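Putative phosphomethylpyrimidine kinase (Bacteroides thetaiotaomicron, PDB 3MBH) probably phosphorylates pyridoxal with ATP as a pyridoxal kinase of the ribokinase clan, and is seen here with pyridoxal bound. Local coordinates at residues D79-Y85 / L108-V114; P242-R247 / I283-S287. All coordinates share one frame; numbering follows the deposited sequence.

Interaction 1 of 2, residues D79-Y85 / L108-V114; sequences DAIYTGY and LIVADPV. With PXL (3-hydroxy-5-(hydroxymethyl)-2-methylisonicotinaldehyde), chain G.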
loop_
_atom_site.group_PDB
_atom_site.type_symbol
_atom_site.label_atom_id
_atom_site.label_comp_id
_atom_site.label_asym_id
_atom_site.label_seq_id
_atom_site.Cartn_x
_atom_site.Cartn_y
_atom_site.Cartn_z
ATOM N N ASP A 79 -16.059 18.731 14.757
ATOM C CA ASP A 79 -14.722 19.301 14.555
ATOM C C ASP A 79 -14.729 20.211 13.352
ATOM O O ASP A 79 -13.896 21.114 13.234
ATOM C CB ASP A 79 -13.741 18.171 14.404
ATOM C CG ASP A 79 -13.768 17.252 15.627
ATOM O OD1 ASP A 79 -13.268 17.720 16.646
ATOM O OD2 ASP A 79 -14.361 16.131 15.592
ATOM N N ALA A 80 -15.699 19.999 12.464
ATOM C CA ALA A 80 -15.839 20.867 11.332
ATOM C C ALA A 80 -17.256 20.891 10.848
ATOM O O ALA A 80 -17.995 19.979 11.125
ATOM C CB ALA A 80 -14.913 20.449 10.222
ATOM N N ILE A 81 -17.619 21.966 10.149
ATOM C CA ILE A 81 -18.919 22.121 9.494
ATOM C C ILE A 81 -18.625 22.582 8.066
ATOM O O ILE A 81 -17.883 23.551 7.843
ATOM C CB ILE A 81 -19.847 23.165 10.167
ATOM C CG1 ILE A 81 -20.086 22.781 11.626
ATOM C CG2 ILE A 81 -21.189 23.321 9.342
ATOM C CD1 ILE A 81 -20.857 23.765 12.466
ATOM N N TYR A 82 -19.205 21.838 7.109
ATOM C CA TYR A 82 -18.892 22.025 5.704
ATOM C C TYR A 82 -20.199 22.095 4.969
ATOM O O TYR A 82 -20.941 21.101 4.884
ATOM C CB TYR A 82 -17.994 20.856 5.236
ATOM C CG TYR A 82 -17.842 20.620 3.752
ATOM C CD1 TYR A 82 -18.047 21.634 2.821
ATOM C CD2 TYR A 82 -17.418 19.382 3.273
ATOM C CE1 TYR A 82 -17.953 21.387 1.478
ATOM C CE2 TYR A 82 -17.297 19.139 1.920
ATOM C CZ TYR A 82 -17.528 20.134 1.029
ATOM O OH TYR A 82 -17.428 19.925 -0.332
ATOM N N THR A 83 -20.425 23.237 4.344
ATOM C CA THR A 83 -21.670 23.494 3.680
ATOM C C THR A 83 -21.499 23.578 2.186
ATOM O O THR A 83 -20.450 24.001 1.688
ATOM C CB THR A 83 -22.336 24.833 4.185
ATOM O OG1 THR A 83 -21.687 25.978 3.605
ATOM C CG2 THR A 83 -22.299 24.915 5.659
ATOM N N GLY A 84 -22.573 23.251 1.466
ATOM C CA GLY A 84 -22.616 23.405 0.023
ATOM C C GLY A 84 -23.999 23.775 -0.495
ATOM O O GLY A 84 -24.610 24.840 -0.100
ATOM N N TYR A 85 -24.483 22.977 -1.427
ATOM C CA TYR A 85 -25.773 23.240 -2.052
ATOM C C TYR A 85 -26.883 23.267 -0.989
ATOM O O TYR A 85 -27.082 22.319 -0.292
ATOM C CB TYR A 85 -26.046 22.189 -3.125
ATOM C CG TYR A 85 -27.296 22.387 -3.972
ATOM C CD1 TYR A 85 -28.559 22.117 -3.446
ATOM C CD2 TYR A 85 -27.219 22.873 -5.291
ATOM C CE1 TYR A 85 -29.698 22.293 -4.192
ATOM C CE2 TYR A 85 -28.358 23.027 -6.038
ATOM C CZ TYR A 85 -29.607 22.750 -5.469
ATOM O OH TYR A 85 -30.760 22.891 -6.192
ATOM N N LEU A 108 -13.347 24.212 12.134
ATOM C CA LEU A 108 -13.075 24.638 10.785
ATOM C C LEU A 108 -14.463 24.724 10.187
ATOM O O LEU A 108 -15.166 23.722 10.199
ATOM C CB LEU A 108 -12.249 23.548 10.106
ATOM C CG LEU A 108 -11.893 23.811 8.652
ATOM C CD1 LEU A 108 -10.960 24.989 8.525
ATOM C CD2 LEU A 108 -11.320 22.543 8.068
ATOM N N ILE A 109 -14.869 25.917 9.785
ATOM C CA ILE A 109 -16.109 26.160 9.101
ATOM C C ILE A 109 -15.755 26.417 7.623
ATOM O O ILE A 109 -15.018 27.391 7.282
ATOM C CB ILE A 109 -16.923 27.361 9.696
ATOM C CG1 ILE A 109 -17.081 27.236 11.223
ATOM C CG2 ILE A 109 -18.251 27.503 8.986
ATOM C CD1 ILE A 109 -17.607 25.823 11.771
ATOM N N VAL A 110 -16.252 25.518 6.769
ATOM C CA VAL A 110 -16.032 25.592 5.340
ATOM C C VAL A 110 -17.344 25.793 4.621
ATOM O O VAL A 110 -18.290 25.003 4.817
ATOM C CB VAL A 110 -15.339 24.313 4.811
ATOM C CG1 VAL A 110 -15.086 24.414 3.263
ATOM C CG2 VAL A 110 -14.047 24.059 5.552
ATOM N N ALA A 111 -17.423 26.822 3.766
ATOM C CA ALA A 111 -18.605 27.014 2.976
ATOM C C ALA A 111 -18.176 27.074 1.525
ATOM O O ALA A 111 -17.403 27.974 1.113
ATOM C CB ALA A 111 -19.376 28.303 3.365
ATOM N N ASP A 112 -18.674 26.114 0.754
ATOM C CA ASP A 112 -18.640 26.211 -0.676
ATOM C C ASP A 112 -19.899 26.999 -1.074
ATOM O O ASP A 112 -21.011 26.557 -0.836
ATOM C CB ASP A 112 -18.588 24.787 -1.303
ATOM C CG ASP A 112 -18.508 24.812 -2.824
ATOM O OD1 ASP A 112 -18.700 25.906 -3.446
ATOM O OD2 ASP A 112 -18.279 23.716 -3.430
ATOM N N PRO A 113 -19.732 28.222 -1.611
ATOM C CA PRO A 113 -20.896 29.038 -1.919
ATOM C C PRO A 113 -21.587 28.598 -3.227
ATOM O O PRO A 113 -21.553 29.337 -4.214
ATOM C CB PRO A 113 -20.304 30.460 -2.019
ATOM C CG PRO A 113 -18.961 30.223 -2.599
ATOM C CD PRO A 113 -18.488 28.860 -2.051
ATOM N N VAL A 114 -22.212 27.423 -3.195
ATOM C CA VAL A 114 -22.788 26.759 -4.367
ATOM C C VAL A 114 -23.962 27.594 -4.930
ATOM O O VAL A 114 -25.039 27.681 -4.322
ATOM C CB VAL A 114 -23.201 25.304 -4.041
ATOM C CG1 VAL A 114 -23.837 24.564 -5.303
ATOM C CG2 VAL A 114 -21.985 24.480 -3.490
HETATM O OP4 PXL G . -22.190 21.440 -5.713
HETATM C C5A PXL G . -22.739 21.227 -7.004
HETATM C C5 PXL G . -24.176 20.715 -6.852
HETATM C C6 PXL G . -24.715 20.178 -5.700
HETATM N N1 PXL G . -25.985 19.779 -5.633
HETATM C C2 PXL G . -26.879 19.790 -6.642
HETATM C C3 PXL G . -26.417 20.324 -7.931
HETATM C C4 PXL G . -25.022 20.821 -8.003
HETATM C C4A PXL G . -24.393 21.327 -9.221
HETATM O O4A PXL G . -25.020 21.073 -10.201
HETATM O O3 PXL G . -27.193 20.451 -9.018
HETATM C C2A PXL G . -28.259 19.227 -6.343
HETATM O O HOH W 1 -18.932 21.610 -1.901
HETATM O O HOH W 2 -22.932 26.671 1.248
HETATM O O HOH W 3 -26.535 26.739 -2.229
#

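Interaction 2 of 2, residues P242-R247 / I283-S287; sequences PMALDR and IQMAS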
loop_
_atom_site.group_PDB
_atom_site.type_symbol
_atom_site.label_atom_id
_atom_site.label_comp_id
_atom_site.label_asym_id
_atom_site.label_seq_id
_atom_site.Cartn_x
_atom_site.Cartn_y
_atom_site.Cartn_z
ATOM N N PRO A 242 -1.184 25.506 0.536
ATOM C CA PRO A 242 -0.734 25.142 -0.807
ATOM C C PRO A 242 -0.721 23.620 -1.002
ATOM O O PRO A 242 -1.023 23.140 -2.096
ATOM C CB PRO A 242 0.676 25.781 -0.906
ATOM C CG PRO A 242 1.081 26.044 0.496
ATOM C CD PRO A 242 -0.166 26.263 1.281
HETATM N N MSE A 243 -0.428 22.860 0.070
HETATM C CA MSE A 243 -0.474 21.407 -0.032
HETATM C C MSE A 243 -1.914 20.922 -0.291
HETATM O O MSE A 243 -2.104 20.030 -1.114
HETATM C CB MSE A 243 0.127 20.730 1.204
HETATM C CG MSE A 243 -0.130 19.237 1.253
HETATM SE SE MSE A 243 1.041 18.343 -0.024
HETATM C CE MSE A 243 2.742 18.539 0.975
ATOM N N ALA A 244 -2.904 21.536 0.381
ATOM C CA ALA A 244 -4.329 21.222 0.168
ATOM C C ALA A 244 -4.709 21.458 -1.271
ATOM O O ALA A 244 -5.346 20.614 -1.897
ATOM C CB ALA A 244 -5.224 22.048 1.097
ATOM N N LEU A 245 -4.333 22.607 -1.801
ATOM C CA LEU A 245 -4.544 22.915 -3.212
ATOM C C LEU A 245 -3.974 21.861 -4.199
ATOM O O LEU A 245 -4.614 21.518 -5.210
ATOM C CB LEU A 245 -3.914 24.286 -3.550
ATOM C CG LEU A 245 -4.478 25.533 -2.852
ATOM C CD1 LEU A 245 -3.682 26.833 -3.301
ATOM C CD2 LEU A 245 -5.943 25.680 -3.070
ATOM N N ASP A 246 -2.752 21.396 -3.933
ATOM C CA ASP A 246 -2.113 20.345 -4.756
ATOM C C ASP A 246 -2.823 19.021 -4.652
ATOM O O ASP A 246 -3.113 18.401 -5.680
ATOM C CB ASP A 246 -0.633 20.208 -4.378
ATOM C CG ASP A 246 0.205 21.342 -4.996
ATOM O OD1 ASP A 246 0.094 21.516 -6.233
ATOM O OD2 ASP A 246 0.936 22.048 -4.285
ATOM N N ARG A 247 -3.159 18.610 -3.428
ATOM C CA ARG A 247 -3.880 17.367 -3.231
ATOM C C ARG A 247 -5.214 17.402 -3.961
ATOM O O ARG A 247 -5.560 16.437 -4.646
ATOM C CB ARG A 247 -4.082 17.083 -1.754
ATOM C CG ARG A 247 -2.812 16.812 -1.037
ATOM C CD ARG A 247 -3.033 16.314 0.420
ATOM N NE ARG A 247 -3.657 15.012 0.476
ATOM C CZ ARG A 247 -4.081 14.441 1.588
ATOM N NH1 ARG A 247 -3.962 15.067 2.754
ATOM N NH2 ARG A 247 -4.617 13.217 1.529
ATOM N N ILE A 283 2.646 13.505 -2.824
ATOM C CA ILE A 283 2.260 14.498 -3.808
ATOM C C ILE A 283 3.463 15.422 -4.166
ATOM O O ILE A 283 4.343 15.706 -3.320
ATOM C CB ILE A 283 1.003 15.143 -3.279
ATOM C CG1 ILE A 283 0.655 16.402 -4.046
ATOM C CG2 ILE A 283 1.085 15.328 -1.726
ATOM C CD1 ILE A 283 -0.796 16.567 -4.119
ATOM N N GLN A 284 3.603 15.787 -5.432
ATOM C CA GLN A 284 4.649 16.742 -5.774
ATOM C C GLN A 284 3.925 18.053 -5.968
ATOM O O GLN A 284 2.829 18.094 -6.502
ATOM C CB GLN A 284 5.491 16.341 -7.012
ATOM C CG GLN A 284 6.246 17.528 -7.723
ATOM C CD GLN A 284 7.144 17.066 -8.876
ATOM O OE1 GLN A 284 7.249 15.862 -9.157
ATOM N NE2 GLN A 284 7.820 18.023 -9.529
HETATM N N MSE A 285 4.541 19.127 -5.526
HETATM C CA MSE A 285 3.869 20.385 -5.511
HETATM C C MSE A 285 3.894 21.125 -6.840
HETATM O O MSE A 285 4.915 21.217 -7.502
HETATM C CB MSE A 285 4.403 21.239 -4.379
HETATM C CG MSE A 285 3.843 20.759 -3.030
HETATM SE SE MSE A 285 4.216 22.035 -1.628
HETATM C CE MSE A 285 2.459 22.697 -1.475
ATOM N N ALA A 286 2.743 21.669 -7.183
ATOM C CA ALA A 286 2.566 22.488 -8.375
ATOM C C ALA A 286 2.154 23.952 -8.002
ATOM O O ALA A 286 2.411 24.883 -8.745
ATOM C CB ALA A 286 1.564 21.841 -9.244
ATOM N N SER A 287 1.572 24.156 -6.838
ATOM C CA SER A 287 1.176 25.495 -6.392
ATOM C C SER A 287 2.362 26.468 -6.213
ATOM O O SER A 287 3.496 26.084 -5.857
ATOM C CB SER A 287 0.342 25.378 -5.096
ATOM O OG SER A 287 1.025 24.583 -4.163
#

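Interaction 1 of 2, residues D79-Y85 / L108-V114
Ile81 and Val110 lie on neighbouring parallel strands, 80-83 and 108-111, the two strands of a beta-alpha-beta crossover through helix 91-102 in the ribokinase-like sheet. The strand axes run 4.6 Å apart, almost aligned. Ile81 reaches Leu108 O with its N and receives Val110 N on its O (2.8 Å, 174° at the hydrogen); Val110 O then takes Thr83 N, and Thr83 O takes Asp112 N. Side chains alternate between the faces. On the helix 91-102 face Ile81 lies alongside Ile109, whose chain, turned at both torsions (chi1 -51°, chi2 -50°), brings CD1 to 3.8 Å from Ile81 CB; Phe98 and Phe102 of that helix pack against Ile81. On the other face Val110 CG1 meets Tyr82 CD1 at 4.1 Å, with Thr228 of helix 223-236 touching both. Past the strand ends the paired chains become a wall of the pyridoxal pocket. Val114 CG2 packs against Tyr85 N, while its CG1, anti to the backbone N, touches the ring edge of Tyr85 at CD2 and comes 3.6 Å from OP4 of the pyridoxal. The pyridoxal ring lies nearly parallel and offset over the Tyr85 ring, its N1 3.3 Å from Tyr85 CD2, and its methyl C2A sits 3.7 Å above the Tyr85 ring centre. A serine in place of Tyr85 would probably leave the pyridoxal ring without this flat support and Val114 CG1 without the ring edge it packs against. Where the strands end, one water accepts from Thr83 OG1 and donates to both Gly84 O and Asp112 O, each at 2.8 Å.

Interaction 2 of 2, residues P242-R247 / I283-S287
Asp246 OD1 is gripped by two successive backbone amides, Ala286 N at 2.8 Å and Ser287 N at 3.1 Å. The two come from different directions: Ser287 N uses the syn lone pair, whereas Ala286 N meets the oxygen from above the carboxylate plane, 47° out of it. The other oxygen, OD2, accepts the hydroxyl of Ser287 from the opposite side of the carboxylate plane, in a short bond of 2.5 Å from OG. Ser287 can reach it because its OG is tucked between its own backbone N and carbonyl carbon (chi1 51°). The bonds from Ala286 and Ser287 thus hold the buried carboxylate by both oxygens and limit its rotation. In this way helix 241-257 of the ribokinase-like fold secures the connection from helix 272-275 just before it enters strand 288-290, the antiparallel neighbour of strand 207-213. Val211 of that neighbouring strand packs on both Asp246 and Ala286. Ile283 presses CD1 against the helix backbone, 3.2 Å from Arg247 N, a tight fit, and crosses Arg247 at about a right angle with CD1 3.7 Å from Arg247 CG. Its CG2 touches the selenium of Met243, a selenomethionine, at 3.5 Å, the two side chains running antiparallel past one another. The guanidinium of Arg247 turns to a salt bridge with Asp239 and a hydrogen bond to Leu279 O. Ile283 N and Ser287 O are hydrogen-bonded to Asn278 and Arg257 of a neighbouring subunit.

How the interactions relate
Both segments of interaction 1 precede those of interaction 2 in the sequence; their centres are 21 Å apart, their nearest atoms about 9 Å, and they do not touch. Interaction 1 sits in the parallel middle of the large mixed sheet, close to the centre of the chain, while 283-287 leads into strand 288-290 at its antiparallel end. Helix 223-236 lies between them: Thr228 rests on Tyr82 and Val110, Ile231 on Ala244 and Leu245. The same helix starts at the pyridoxal, to which its Asp225 is hydrogen-bonded. The first contact therefore lines the pyridoxal pocket, whereas the second fastens the C-terminal end of the chain beside a subunit interface.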